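Local coordinates for protein HTPA Reductase (Selaginella moellendorffii, PDB 5U5N) that probably catalyses the NAD(P)H-dependent reduction of 4-hydroxy-tetrahydrodipicolinate to tetrahydrodipicolinate, a step of lysine biosynthesis through diaminopimelate, at residues 134-139 with 231-236; 63-68 with 96-101; 160-163 with 169-172; 203-208 with 217-222; 19-24 with 29-34. All coordinates share one frame; numbering follows the deposited sequence.

Interaction 1 of 5, residues 134-139 with 231-236; sequences VAFVAA and FEFKHN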
# COMPACT_ATOMS: atom_id res chain seq x y z
N VAL A 134 -3.31 -4.34 -9.94
CA VAL A 134 -2.31 -5.39 -9.73
C VAL A 134 -1.19 -4.90 -8.77
O VAL A 134 -0.73 -5.69 -7.91
CB VAL A 134 -1.67 -5.86 -11.06
CG1 VAL A 134 -0.48 -6.78 -10.81
CG2 VAL A 134 -2.70 -6.54 -11.93
N ALA A 135 -0.75 -3.66 -8.93
CA ALA A 135 0.33 -3.11 -8.08
C ALA A 135 -0.06 -3.03 -6.62
O ALA A 135 0.79 -3.32 -5.73
CB ALA A 135 0.76 -1.72 -8.57
N PHE A 136 -1.31 -2.61 -6.36
CA PHE A 136 -1.84 -2.51 -5.00
C PHE A 136 -1.93 -3.88 -4.35
O PHE A 136 -1.53 -4.06 -3.20
CB PHE A 136 -3.23 -1.87 -5.00
CG PHE A 136 -3.95 -2.02 -3.69
CD1 PHE A 136 -3.42 -1.38 -2.55
CD2 PHE A 136 -5.11 -2.80 -3.57
CE1 PHE A 136 -4.05 -1.51 -1.31
CE2 PHE A 136 -5.75 -2.90 -2.33
CZ PHE A 136 -5.20 -2.27 -1.19
N VAL A 137 -2.46 -4.84 -5.11
CA VAL A 137 -2.59 -6.22 -4.64
C VAL A 137 -1.23 -6.75 -4.24
O VAL A 137 -1.09 -7.36 -3.17
CB VAL A 137 -3.26 -7.13 -5.70
CG1 VAL A 137 -3.09 -8.62 -5.37
CG2 VAL A 137 -4.74 -6.80 -5.77
N ALA A 138 -0.23 -6.50 -5.07
CA ALA A 138 1.04 -7.16 -4.89
C ALA A 138 1.87 -6.50 -3.80
O ALA A 138 2.74 -7.17 -3.17
CB ALA A 138 1.81 -7.19 -6.19
N ALA A 139 1.59 -5.21 -3.58
CA ALA A 139 2.20 -4.46 -2.48
C ALA A 139 1.69 -5.01 -1.18
O ALA A 139 2.51 -5.38 -0.32
CB ALA A 139 1.83 -2.98 -2.57
N PHE A 231 -8.32 2.22 9.48
CA PHE A 231 -7.69 2.21 8.15
C PHE A 231 -8.75 1.86 7.12
O PHE A 231 -9.57 0.97 7.33
CB PHE A 231 -6.60 1.15 8.03
CG PHE A 231 -5.34 1.49 8.75
CD1 PHE A 231 -5.20 1.24 10.11
CD2 PHE A 231 -4.24 1.97 8.05
CE1 PHE A 231 -4.03 1.51 10.78
CE2 PHE A 231 -3.05 2.26 8.74
CZ PHE A 231 -2.96 2.04 10.09
N GLU A 232 -8.72 2.57 6.01
CA GLU A 232 -9.62 2.29 4.92
C GLU A 232 -8.84 2.35 3.59
O GLU A 232 -8.12 3.33 3.35
CB GLU A 232 -10.81 3.23 4.95
CG GLU A 232 -11.85 2.95 3.85
CD GLU A 232 -12.99 3.95 3.85
OE1 GLU A 232 -12.75 5.13 3.48
OE2 GLU A 232 -14.08 3.56 4.31
N PHE A 233 -8.98 1.30 2.77
CA PHE A 233 -8.40 1.26 1.45
C PHE A 233 -9.51 0.98 0.45
O PHE A 233 -10.33 0.09 0.67
CB PHE A 233 -7.32 0.19 1.30
CG PHE A 233 -6.32 0.15 2.38
CD1 PHE A 233 -5.59 1.27 2.72
CD2 PHE A 233 -6.10 -1.02 3.07
CE1 PHE A 233 -4.69 1.23 3.77
CE2 PHE A 233 -5.21 -1.07 4.12
CZ PHE A 233 -4.50 0.05 4.48
N LYS A 234 -9.52 1.77 -0.63
CA LYS A 234 -10.45 1.62 -1.72
C LYS A 234 -9.73 1.57 -3.06
O LYS A 234 -8.78 2.33 -3.28
CB LYS A 234 -11.40 2.80 -1.82
CG LYS A 234 -12.43 2.86 -0.75
CD LYS A 234 -13.39 4.00 -1.01
CE LYS A 234 -14.42 4.00 0.10
NZ LYS A 234 -15.19 5.28 0.08
N HIS A 235 -10.24 0.72 -3.95
CA HIS A 235 -9.89 0.78 -5.34
C HIS A 235 -11.16 0.54 -6.17
O HIS A 235 -11.83 -0.46 -6.01
CB HIS A 235 -8.70 -0.12 -5.68
CG HIS A 235 -8.89 -1.57 -5.34
ND1 HIS A 235 -9.41 -2.48 -6.24
CD2 HIS A 235 -8.51 -2.29 -4.26
CE1 HIS A 235 -9.43 -3.68 -5.68
NE2 HIS A 235 -8.88 -3.59 -4.48
N ASN A 236 -11.52 1.56 -6.95
CA ASN A 236 -12.78 1.68 -7.63
C ASN A 236 -12.53 1.87 -9.12
O ASN A 236 -11.88 2.84 -9.51
CB ASN A 236 -13.54 2.90 -7.09
CG ASN A 236 -14.03 2.71 -5.68
OD1 ASN A 236 -13.99 1.61 -5.10
ND2 ASN A 236 -14.55 3.79 -5.12
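F136 reaches from the helix to the strand and meets two side chains there, H235 and F233. The CD2-CE2 bond of its ring does most of the touching, and the approach is oblique. F136 CE2 lies 3.4 Å from H235 CD2, and F136 CD2 lies 3.5 Å from H235 CD2. The two rings are neither stacked nor set edge to face. Their planes meet at 56° and their centroids are 5.3 Å apart. The two side chains cross at about a right angle. Further out on the ring, F136 CZ rests 4.1 Å from F233 CB, so it meets the root of that phenylalanine.

The torsions explain this reach. F136 holds CG opposite its own backbone N (chi1 167°), which sends the ring out from the helix toward the strand. H235 has CG between its backbone N and carbonyl carbon (chi1 58°), and this places CD2 against the phenylalanine ring. No hydrogen bond joins the two segments. The polar end of H235 is held elsewhere, with NE2 bonded to Y220 OH and the imidazole stacked on H218. An alanine at F136 is likely to open a gap beside H235 and F233, and H235 would lose the ring that packs on its CD2.

All three touching residues are buried. Helix 131-146 lies over the mixed sheet here, beside helix 171-182, whose V176 also packs on F136. Strand 229-238 pairs with strand 215-223 on one side. On the other it pairs antiparallel with a strand of the second subunit, so the sheet continues through the dimer interface.

Interaction 2 of 5, residues 63-68 with 96-101; sequences DVVKEV and QGLPFV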
# COMPACT_ATOMS: atom_id res chain seq x y z
N ASP A 63 -4.44 -16.53 -44.06
CA ASP A 63 -4.28 -15.51 -45.11
C ASP A 63 -4.06 -14.15 -44.42
O ASP A 63 -3.14 -13.39 -44.76
CB ASP A 63 -5.52 -15.40 -46.00
CG ASP A 63 -5.75 -16.64 -46.91
OD1 ASP A 63 -4.83 -17.48 -47.05
OD2 ASP A 63 -6.87 -16.74 -47.50
N VAL A 64 -4.91 -13.86 -43.45
CA VAL A 64 -4.86 -12.61 -42.73
C VAL A 64 -3.45 -12.36 -42.12
O VAL A 64 -2.90 -11.29 -42.31
CB VAL A 64 -5.97 -12.53 -41.69
CG1 VAL A 64 -5.74 -11.42 -40.68
CG2 VAL A 64 -7.28 -12.36 -42.41
N VAL A 65 -2.89 -13.38 -41.48
CA VAL A 65 -1.61 -13.23 -40.76
C VAL A 65 -0.42 -13.09 -41.72
O VAL A 65 0.52 -12.37 -41.41
CB VAL A 65 -1.42 -14.36 -39.70
CG1 VAL A 65 0.00 -14.46 -39.21
CG2 VAL A 65 -2.33 -14.11 -38.51
N LYS A 66 -0.46 -13.76 -42.88
CA LYS A 66 0.54 -13.56 -43.93
C LYS A 66 0.54 -12.11 -44.43
O LYS A 66 1.58 -11.56 -44.78
CB LYS A 66 0.26 -14.48 -45.14
CG LYS A 66 1.33 -14.44 -46.24
CD LYS A 66 2.74 -14.81 -45.77
CE LYS A 66 2.81 -16.16 -45.05
NZ LYS A 66 4.21 -16.57 -44.82
N GLU A 67 -0.64 -11.53 -44.50
CA GLU A 67 -0.80 -10.16 -44.93
C GLU A 67 -0.28 -9.20 -43.86
O GLU A 67 0.44 -8.25 -44.18
CB GLU A 67 -2.28 -9.88 -45.22
CG GLU A 67 -2.49 -8.64 -46.07
CD GLU A 67 -3.95 -8.31 -46.31
OE1 GLU A 67 -4.25 -7.08 -46.31
OE2 GLU A 67 -4.80 -9.24 -46.51
N VAL A 68 -0.61 -9.47 -42.60
CA VAL A 68 -0.11 -8.63 -41.49
C VAL A 68 1.39 -8.74 -41.39
O VAL A 68 2.07 -7.74 -41.31
CB VAL A 68 -0.74 -9.01 -40.13
CG1 VAL A 68 -0.07 -8.28 -38.99
CG2 VAL A 68 -2.22 -8.68 -40.10
N GLN A 96 2.89 -19.77 -35.35
CA GLN A 96 3.29 -18.70 -36.29
C GLN A 96 4.41 -17.76 -35.79
O GLN A 96 4.79 -16.82 -36.50
CB GLN A 96 2.06 -17.81 -36.62
CG GLN A 96 0.82 -18.53 -37.17
CD GLN A 96 0.91 -18.89 -38.64
OE1 GLN A 96 1.64 -18.26 -39.41
NE2 GLN A 96 0.19 -19.93 -39.04
N GLY A 97 4.90 -17.96 -34.57
CA GLY A 97 5.89 -17.07 -33.99
C GLY A 97 5.39 -15.66 -33.72
O GLY A 97 6.18 -14.73 -33.74
N LEU A 98 4.09 -15.47 -33.51
CA LEU A 98 3.56 -14.13 -33.31
C LEU A 98 3.61 -13.80 -31.79
O LEU A 98 2.97 -14.50 -30.99
CB LEU A 98 2.13 -14.00 -33.79
CG LEU A 98 1.90 -13.90 -35.30
CD1 LEU A 98 0.40 -14.01 -35.57
CD2 LEU A 98 2.49 -12.61 -35.89
N PRO A 99 4.35 -12.74 -31.41
CA PRO A 99 4.28 -12.37 -29.98
C PRO A 99 2.90 -11.88 -29.61
O PRO A 99 2.27 -11.23 -30.41
CB PRO A 99 5.33 -11.24 -29.84
CG PRO A 99 5.62 -10.79 -31.22
CD PRO A 99 5.30 -11.91 -32.16
N PHE A 100 2.42 -12.21 -28.41
CA PHE A 100 1.08 -11.83 -28.02
C PHE A 100 0.88 -11.42 -26.56
O PHE A 100 1.56 -11.90 -25.67
CB PHE A 100 0.05 -12.92 -28.40
CG PHE A 100 0.19 -14.21 -27.65
CD1 PHE A 100 1.10 -15.15 -28.03
CD2 PHE A 100 -0.63 -14.47 -26.55
CE1 PHE A 100 1.22 -16.34 -27.33
CE2 PHE A 100 -0.51 -15.63 -25.82
CZ PHE A 100 0.42 -16.58 -26.22
N VAL A 101 -0.12 -10.56 -26.38
CA VAL A 101 -0.65 -10.20 -25.10
C VAL A 101 -2.05 -10.77 -25.00
O VAL A 101 -2.95 -10.31 -25.70
CB VAL A 101 -0.68 -8.67 -24.96
CG1 VAL A 101 -1.30 -8.27 -23.62
CG2 VAL A 101 0.73 -8.12 -25.11
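V65 and L98 form the apolar part of this contact. The two side chains point at each other and meet tip to tip. V65 CG1 is 3.7 Å from L98 CD1. V65 CG2 approaches L98 CD1 at 4.0 Å, so this methyl of the leucine faces both branches of the valine. L98 has an extended end (chi2 171°) that carries CD1 forward to helix 61-71. Both residues are buried, and L98 packs further on V75 and V77.

The second kind of contact is between an apolar group and an amide. Q96 bends at chi2 (-78°), which folds its side chain back toward helix 61-71. Q96 OE1 lies 4.1 Å from V65 CG1, a van der Waals approach at the margin of the apolar patch. No hydrogen bond crosses between the segments.

Backbone structure sets the positions of Q96 and L98. Helix 86-95 ends just before this segment in a Schellman motif. G97 takes the positive phi (65°), a value glycine adopts easily. The turn places Q96 and L98 on the same valine, one on each side of the glycine. After P99 the chain enters strand 100-102.

V65 belongs to helix 61-71, so the contact joins that helix to the turn between helix 86-95 and strand 100-102. Such packing of a helix on a connecting turn belongs to the Rossmann-type N-terminal domain. There strand 100-102 is part of the parallel sheet, and the domain binds the dinucleotide. The side chain of V65 is about 10 Å from the bound NAD.

Interaction 3 of 5, residues 160-163 with 169-172; sequences ESHQ and VSGT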
# COMPACT_ATOMS: atom_id res chain seq x y z
N GLU A 160 -17.64 -4.84 -1.41
CA GLU A 160 -17.37 -4.68 -2.83
C GLU A 160 -18.61 -4.72 -3.68
O GLU A 160 -19.59 -5.38 -3.36
CB GLU A 160 -16.35 -5.74 -3.33
CG GLU A 160 -16.80 -7.22 -3.26
CD GLU A 160 -17.13 -7.83 -4.63
OE1 GLU A 160 -18.20 -7.50 -5.22
OE2 GLU A 160 -16.33 -8.65 -5.16
N SER A 161 -18.54 -3.97 -4.77
CA SER A 161 -19.62 -3.81 -5.69
C SER A 161 -19.17 -4.14 -7.12
O SER A 161 -18.10 -3.76 -7.56
CB SER A 161 -20.15 -2.39 -5.61
OG SER A 161 -21.20 -2.21 -6.53
N HIS A 162 -20.04 -4.85 -7.81
CA HIS A 162 -19.86 -5.32 -9.20
C HIS A 162 -21.27 -5.39 -9.77
O HIS A 162 -22.24 -5.38 -8.99
CB HIS A 162 -19.26 -6.72 -9.25
CG HIS A 162 -17.77 -6.76 -9.09
ND1 HIS A 162 -17.15 -6.79 -7.85
CD2 HIS A 162 -16.77 -6.78 -10.00
CE1 HIS A 162 -15.84 -6.82 -8.02
NE2 HIS A 162 -15.58 -6.81 -9.31
N GLN A 163 -21.38 -5.47 -11.10
CA GLN A 163 -22.68 -5.70 -11.75
C GLN A 163 -23.38 -6.91 -11.06
O GLN A 163 -22.72 -7.89 -10.63
CB GLN A 163 -22.55 -5.96 -13.26
N VAL A 169 -16.98 -13.61 -4.56
CA VAL A 169 -16.06 -12.55 -4.17
C VAL A 169 -15.02 -12.39 -5.29
O VAL A 169 -14.51 -13.43 -5.80
CB VAL A 169 -15.31 -12.95 -2.87
CG1 VAL A 169 -14.30 -11.88 -2.48
CG2 VAL A 169 -16.27 -13.29 -1.73
N SER A 170 -14.70 -11.15 -5.69
CA SER A 170 -13.74 -10.94 -6.80
C SER A 170 -12.38 -11.53 -6.48
O SER A 170 -11.95 -11.52 -5.30
CB SER A 170 -13.60 -9.43 -7.14
OG SER A 170 -12.67 -8.76 -6.31
N GLY A 171 -11.72 -12.09 -7.48
CA GLY A 171 -10.38 -12.67 -7.30
C GLY A 171 -9.37 -11.70 -6.66
O GLY A 171 -8.47 -12.12 -5.93
N THR A 172 -9.54 -10.42 -6.99
CA THR A 172 -8.76 -9.34 -6.41
C THR A 172 -9.05 -9.21 -4.89
O THR A 172 -8.13 -9.18 -4.11
CB THR A 172 -9.05 -8.00 -7.15
OG1 THR A 172 -8.65 -8.10 -8.51
CG2 THR A 172 -8.32 -6.87 -6.51
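E160 lays its carboxylate against the start of the segment 169-172 and takes the backbone N-H of S170. The bond runs from S170 N to E160 OE2, 3.0 Å long, with an angle of 154° at the hydrogen. The N-H arrives nearly along the C-O axis of the carboxylate. E160 OE2 also lies 3.5 Å from S170 CB. The glutamate chain bends at chi2 (107°), which turns the carboxylate toward S170.

The other oxygen is also held. H162 ND1 donates to E160 OE1 at 2.9 Å. The oxygen lies close to the imidazole plane, but the imidazole approaches from above the plane of the carboxylate. R196 forms a salt bridge with OE1 as well. These partners grip both oxygens and would hold the carboxylate against rotation.

S170 is the N-cap of helix 171-182. Its OG accepts the N-H of A173 and also bonds to H218 NE2. The helix follows strand 155-162 in a beta-alpha-beta unit, and this contact fastens E160 of the strand to the N-terminus of the helix.

H162 touches the cap residue too. H162 CE1 lies 3.6 Å from S170 CB, and the approach is oblique to the ring. H162 NE2 is 3.9 Å from S170 CB. The ring of H162 also meets that of H218, with the planes at about 80°. The side chain of H162 is about 10 Å from the bound NAD.

Interaction 4 of 5, residues 203-208 with 217-222; sequences TRMGVP and FHTYKI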
# COMPACT_ATOMS: atom_id res chain seq x y z
N THR A 203 -25.65 5.27 -3.85
CA THR A 203 -25.72 6.11 -2.66
C THR A 203 -24.63 5.80 -1.62
O THR A 203 -24.25 6.68 -0.84
CB THR A 203 -27.09 5.96 -1.89
OG1 THR A 203 -28.21 5.85 -2.79
CG2 THR A 203 -27.32 7.14 -0.93
N ARG A 204 -24.15 4.56 -1.59
CA ARG A 204 -23.22 4.12 -0.56
C ARG A 204 -21.84 3.80 -1.10
O ARG A 204 -20.86 4.10 -0.44
CB ARG A 204 -23.78 2.92 0.20
CG ARG A 204 -22.73 2.17 1.02
CD ARG A 204 -23.10 0.74 1.38
NE ARG A 204 -22.27 0.28 2.49
CZ ARG A 204 -22.14 -0.99 2.92
NH1 ARG A 204 -22.78 -2.00 2.33
NH2 ARG A 204 -21.33 -1.23 3.95
N MET A 205 -21.74 3.17 -2.27
CA MET A 205 -20.42 2.90 -2.85
C MET A 205 -19.93 4.03 -3.76
O MET A 205 -18.76 4.08 -4.08
CB MET A 205 -20.42 1.57 -3.61
CG MET A 205 -20.80 0.37 -2.75
SD MET A 205 -19.62 0.02 -1.44
CE MET A 205 -18.31 -0.75 -2.39
N GLY A 206 -20.81 4.93 -4.17
CA GLY A 206 -20.44 6.03 -5.07
C GLY A 206 -20.36 5.67 -6.55
O GLY A 206 -19.78 6.42 -7.33
N VAL A 207 -20.95 4.54 -6.95
CA VAL A 207 -20.86 4.09 -8.34
C VAL A 207 -21.71 5.03 -9.18
O VAL A 207 -22.86 5.26 -8.83
CB VAL A 207 -21.33 2.64 -8.52
CG1 VAL A 207 -21.33 2.24 -10.02
CG2 VAL A 207 -20.47 1.67 -7.73
N PRO A 208 -21.13 5.63 -10.26
CA PRO A 208 -21.96 6.48 -11.13
C PRO A 208 -23.03 5.70 -11.87
O PRO A 208 -22.79 4.54 -12.24
CB PRO A 208 -20.95 7.05 -12.14
CG PRO A 208 -19.64 6.95 -11.47
CD PRO A 208 -19.71 5.71 -10.63
N PHE A 217 -15.80 -1.94 -7.53
CA PHE A 217 -15.51 -1.08 -6.39
C PHE A 217 -15.26 -1.99 -5.21
O PHE A 217 -16.10 -2.88 -4.92
CB PHE A 217 -16.70 -0.16 -6.08
CG PHE A 217 -16.80 1.08 -6.97
CD1 PHE A 217 -16.52 1.04 -8.36
CD2 PHE A 217 -17.24 2.29 -6.44
CE1 PHE A 217 -16.64 2.17 -9.15
CE2 PHE A 217 -17.36 3.42 -7.23
CZ PHE A 217 -17.06 3.36 -8.58
N HIS A 218 -14.12 -1.80 -4.56
CA HIS A 218 -13.74 -2.51 -3.34
C HIS A 218 -13.39 -1.51 -2.20
O HIS A 218 -12.78 -0.48 -2.44
CB HIS A 218 -12.49 -3.35 -3.60
CG HIS A 218 -12.61 -4.28 -4.76
ND1 HIS A 218 -12.50 -3.86 -6.07
CD2 HIS A 218 -12.82 -5.62 -4.81
CE1 HIS A 218 -12.65 -4.90 -6.87
NE2 HIS A 218 -12.84 -5.98 -6.13
N THR A 219 -13.80 -1.87 -0.98
CA THR A 219 -13.52 -1.13 0.25
C THR A 219 -13.10 -2.13 1.32
O THR A 219 -13.83 -3.10 1.60
CB THR A 219 -14.78 -0.40 0.76
OG1 THR A 219 -15.23 0.55 -0.21
CG2 THR A 219 -14.49 0.35 2.07
N TYR A 220 -11.93 -1.91 1.91
CA TYR A 220 -11.40 -2.70 3.01
C TYR A 220 -11.26 -1.77 4.23
O TYR A 220 -10.60 -0.72 4.14
CB TYR A 220 -10.03 -3.28 2.65
CG TYR A 220 -9.94 -3.93 1.29
CD1 TYR A 220 -9.74 -3.19 0.14
CD2 TYR A 220 -10.07 -5.32 1.15
CE1 TYR A 220 -9.68 -3.80 -1.11
CE2 TYR A 220 -10.01 -5.93 -0.10
CZ TYR A 220 -9.81 -5.16 -1.21
OH TYR A 220 -9.75 -5.76 -2.43
N LYS A 221 -11.92 -2.13 5.34
CA LYS A 221 -11.81 -1.34 6.56
C LYS A 221 -11.21 -2.18 7.67
O LYS A 221 -11.64 -3.30 7.91
CB LYS A 221 -13.14 -0.83 7.04
CG LYS A 221 -14.04 -0.33 5.95
CD LYS A 221 -15.27 0.29 6.58
CE LYS A 221 -16.33 0.69 5.55
NZ LYS A 221 -17.03 1.93 6.06
N ILE A 222 -10.23 -1.61 8.36
CA ILE A 222 -9.47 -2.29 9.39
C ILE A 222 -9.49 -1.40 10.65
O ILE A 222 -9.00 -0.26 10.61
CB ILE A 222 -8.02 -2.55 8.94
CG1 ILE A 222 -7.93 -3.04 7.49
CG2 ILE A 222 -7.38 -3.60 9.83
CD1 ILE A 222 -6.50 -3.22 6.99
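The ring of F217 has V207 on one face and a backbone carbonyl at its edge. V207 CG2 sits over the centre of the ring, 3.6 Å from the centroid and 13° off the normal. This is a CH-pi contact. M205 O lies in the ring plane at the edge, 3.3 Å from F217 CD2. The carbonyl thus faces the C-H rim of the ring. P208 CD comes obliquely to the far end, 4.1 Å from F217 CZ. G206 also passes close to the ring by its backbone.

V207 meets the ring with the branch that stands opposite its own carbonyl carbon; the other branch, CG1, is opposite the backbone N (chi1 175°). M205 is folded at chi2 and chi3, which brings CE back over the strand. There M205 CE is 4.1 Å from F217 CB and 4.0 Å from T219 OG1. No hydrogen bond joins the two segments. A serine in place of F217 would probably leave V207 CG2 without the face it rests on and open a gap under the loop.

The segment 203-208 leaves helix 198-203, and G206, with positive phi, marks the turn away from it. The loop then packs on the mixed sheet of the C-terminal DapB domain, against strand 215-223. That strand runs between strands 155-162 and 229-238. F217 also packs on N236 and C238 of strand 229-238, and M205 on T159 of strand 155-162.

Interaction 5 of 5, residues 19-24 with 29-34; sequences AVAEAA and LRLVPL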
# COMPACT_ATOMS: atom_id res chain seq x y z
N ALA A 19 -12.17 -1.10 -27.00
CA ALA A 19 -11.58 -0.17 -26.04
C ALA A 19 -10.05 -0.18 -26.13
O ALA A 19 -9.45 0.87 -26.19
CB ALA A 19 -12.07 -0.45 -24.64
N VAL A 20 -9.43 -1.37 -26.23
CA VAL A 20 -7.98 -1.47 -26.35
C VAL A 20 -7.46 -0.79 -27.62
O VAL A 20 -6.42 -0.10 -27.60
CB VAL A 20 -7.50 -2.94 -26.32
CG1 VAL A 20 -6.03 -3.09 -26.74
CG2 VAL A 20 -7.70 -3.52 -24.93
N ALA A 21 -8.17 -1.03 -28.72
CA ALA A 21 -7.74 -0.48 -30.00
C ALA A 21 -7.82 1.05 -30.00
O ALA A 21 -6.95 1.73 -30.49
CB ALA A 21 -8.57 -1.07 -31.15
N GLU A 22 -8.91 1.56 -29.46
CA GLU A 22 -9.11 3.01 -29.36
C GLU A 22 -8.10 3.69 -28.47
O GLU A 22 -7.64 4.78 -28.80
CB GLU A 22 -10.52 3.32 -28.86
CG GLU A 22 -11.50 2.96 -29.95
CD GLU A 22 -12.79 3.71 -29.85
OE1 GLU A 22 -13.70 3.14 -29.22
OE2 GLU A 22 -12.85 4.86 -30.39
N ALA A 23 -7.75 3.02 -27.38
CA ALA A 23 -6.73 3.50 -26.47
C ALA A 23 -5.35 3.39 -27.09
O ALA A 23 -4.51 4.28 -26.86
CB ALA A 23 -6.78 2.74 -25.17
N ALA A 24 -5.10 2.33 -27.87
CA ALA A 24 -3.82 2.18 -28.56
C ALA A 24 -3.62 3.33 -29.55
O ALA A 24 -2.55 3.92 -29.61
CB ALA A 24 -3.71 0.80 -29.25
N LEU A 29 0.19 4.36 -30.55
CA LEU A 29 0.62 3.11 -31.14
C LEU A 29 0.05 2.99 -32.53
O LEU A 29 -1.00 3.51 -32.80
CB LEU A 29 0.17 1.91 -30.32
CG LEU A 29 0.99 1.77 -29.05
CD1 LEU A 29 0.45 0.60 -28.25
CD2 LEU A 29 2.46 1.55 -29.39
N ARG A 30 0.77 2.31 -33.40
CA ARG A 30 0.30 1.96 -34.72
C ARG A 30 -0.62 0.69 -34.69
O ARG A 30 -0.18 -0.40 -34.34
CB ARG A 30 1.50 1.68 -35.58
CG ARG A 30 1.13 1.48 -37.01
CD ARG A 30 2.41 1.43 -37.76
NE ARG A 30 2.21 1.76 -39.15
CZ ARG A 30 3.17 1.71 -40.03
NH1 ARG A 30 4.41 1.36 -39.67
NH2 ARG A 30 2.90 2.04 -41.27
N LEU A 31 -1.88 0.88 -35.05
CA LEU A 31 -2.88 -0.17 -35.14
C LEU A 31 -2.88 -0.77 -36.55
O LEU A 31 -3.19 -0.08 -37.54
CB LEU A 31 -4.28 0.39 -34.82
CG LEU A 31 -5.46 -0.58 -34.85
CD1 LEU A 31 -5.38 -1.57 -33.71
CD2 LEU A 31 -6.79 0.13 -34.82
N VAL A 32 -2.57 -2.06 -36.62
CA VAL A 32 -2.58 -2.81 -37.88
C VAL A 32 -4.05 -2.83 -38.34
O VAL A 32 -4.92 -3.18 -37.56
CB VAL A 32 -2.03 -4.23 -37.64
CG1 VAL A 32 -2.22 -5.10 -38.87
CG2 VAL A 32 -0.55 -4.16 -37.30
N PRO A 33 -4.34 -2.42 -39.60
CA PRO A 33 -5.74 -2.32 -40.00
C PRO A 33 -6.35 -3.66 -40.46
O PRO A 33 -7.12 -3.71 -41.44
CB PRO A 33 -5.67 -1.32 -41.15
CG PRO A 33 -4.41 -1.68 -41.82
CD PRO A 33 -3.45 -2.04 -40.72
N LEU A 34 -6.03 -4.73 -39.73
CA LEU A 34 -6.66 -6.04 -39.87
C LEU A 34 -6.95 -6.59 -38.50
O LEU A 34 -6.19 -6.38 -37.59
CB LEU A 34 -5.76 -7.00 -40.63
CG LEU A 34 -5.61 -6.69 -42.11
CD1 LEU A 34 -4.30 -7.20 -42.65
CD2 LEU A 34 -6.73 -7.31 -42.89
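L31 holds CG opposite its backbone N (chi1 -179°) and turns at chi2 (68°), which carries CD1 up to the helix at A21. L29 meets A24 through CB, which the backbone places there; its CG, opposite the carbonyl carbon (chi1 -74°), runs on past the alanine. The two leucines therefore serve two successive turns of the helix.

L31 CD1 meets A21 CB at 4.1 Å. L29 CB and A24 CB are 4.2 Å apart. The alanines offer only a methyl each, so the chain after the helix can pass close to it; the CA atoms of A24 and L29 are 5.2 Å apart. L29 CB also lies 3.5 Å from A24 O.

One backbone bond supports the packing. L29 N donates to A24 O at 2.9 Å. The bond ties the chain leaving helix 15-27 back to its last turns.

All four touching residues are buried. I48 of strand 44-48 packs on both A21 and L31, and V53 of strand 51-57 adds to the cover of L31. L29 packs on V248 of helix 241-259.

The arrangement is that of a helix and the chain that follows it in a Rossmann-type dinucleotide-binding domain. Helix 15-27 follows strand 7-10 and D11, and its first residues, K15 and V16, bind NAD together with D11. The chain then turns back along the helix toward strand 34-37. The side chain of A21 is about 11 Å from the bound NAD.

Interactions 2 and 5 belong to the N-terminal, nucleotide-binding part and touch each other through V68 with V32 and L34. Interactions 1, 3 and 4 belong to the C-terminal part and reach one mixed sheet. Strand 215-223 of interaction 4 lies between the strands of interactions 3 and 1. Interactions 1, 2 and 5 are buried; interactions 3 and 4 are partly buried. The chemistry differs. Interaction 1 is aromatic, interaction 2 aliphatic, and interaction 4 joins a ring to a loop. Interaction 5 adds a backbone bond to small apolar contacts. In interaction 3 a carboxylate bond crosses the contact at a helix start.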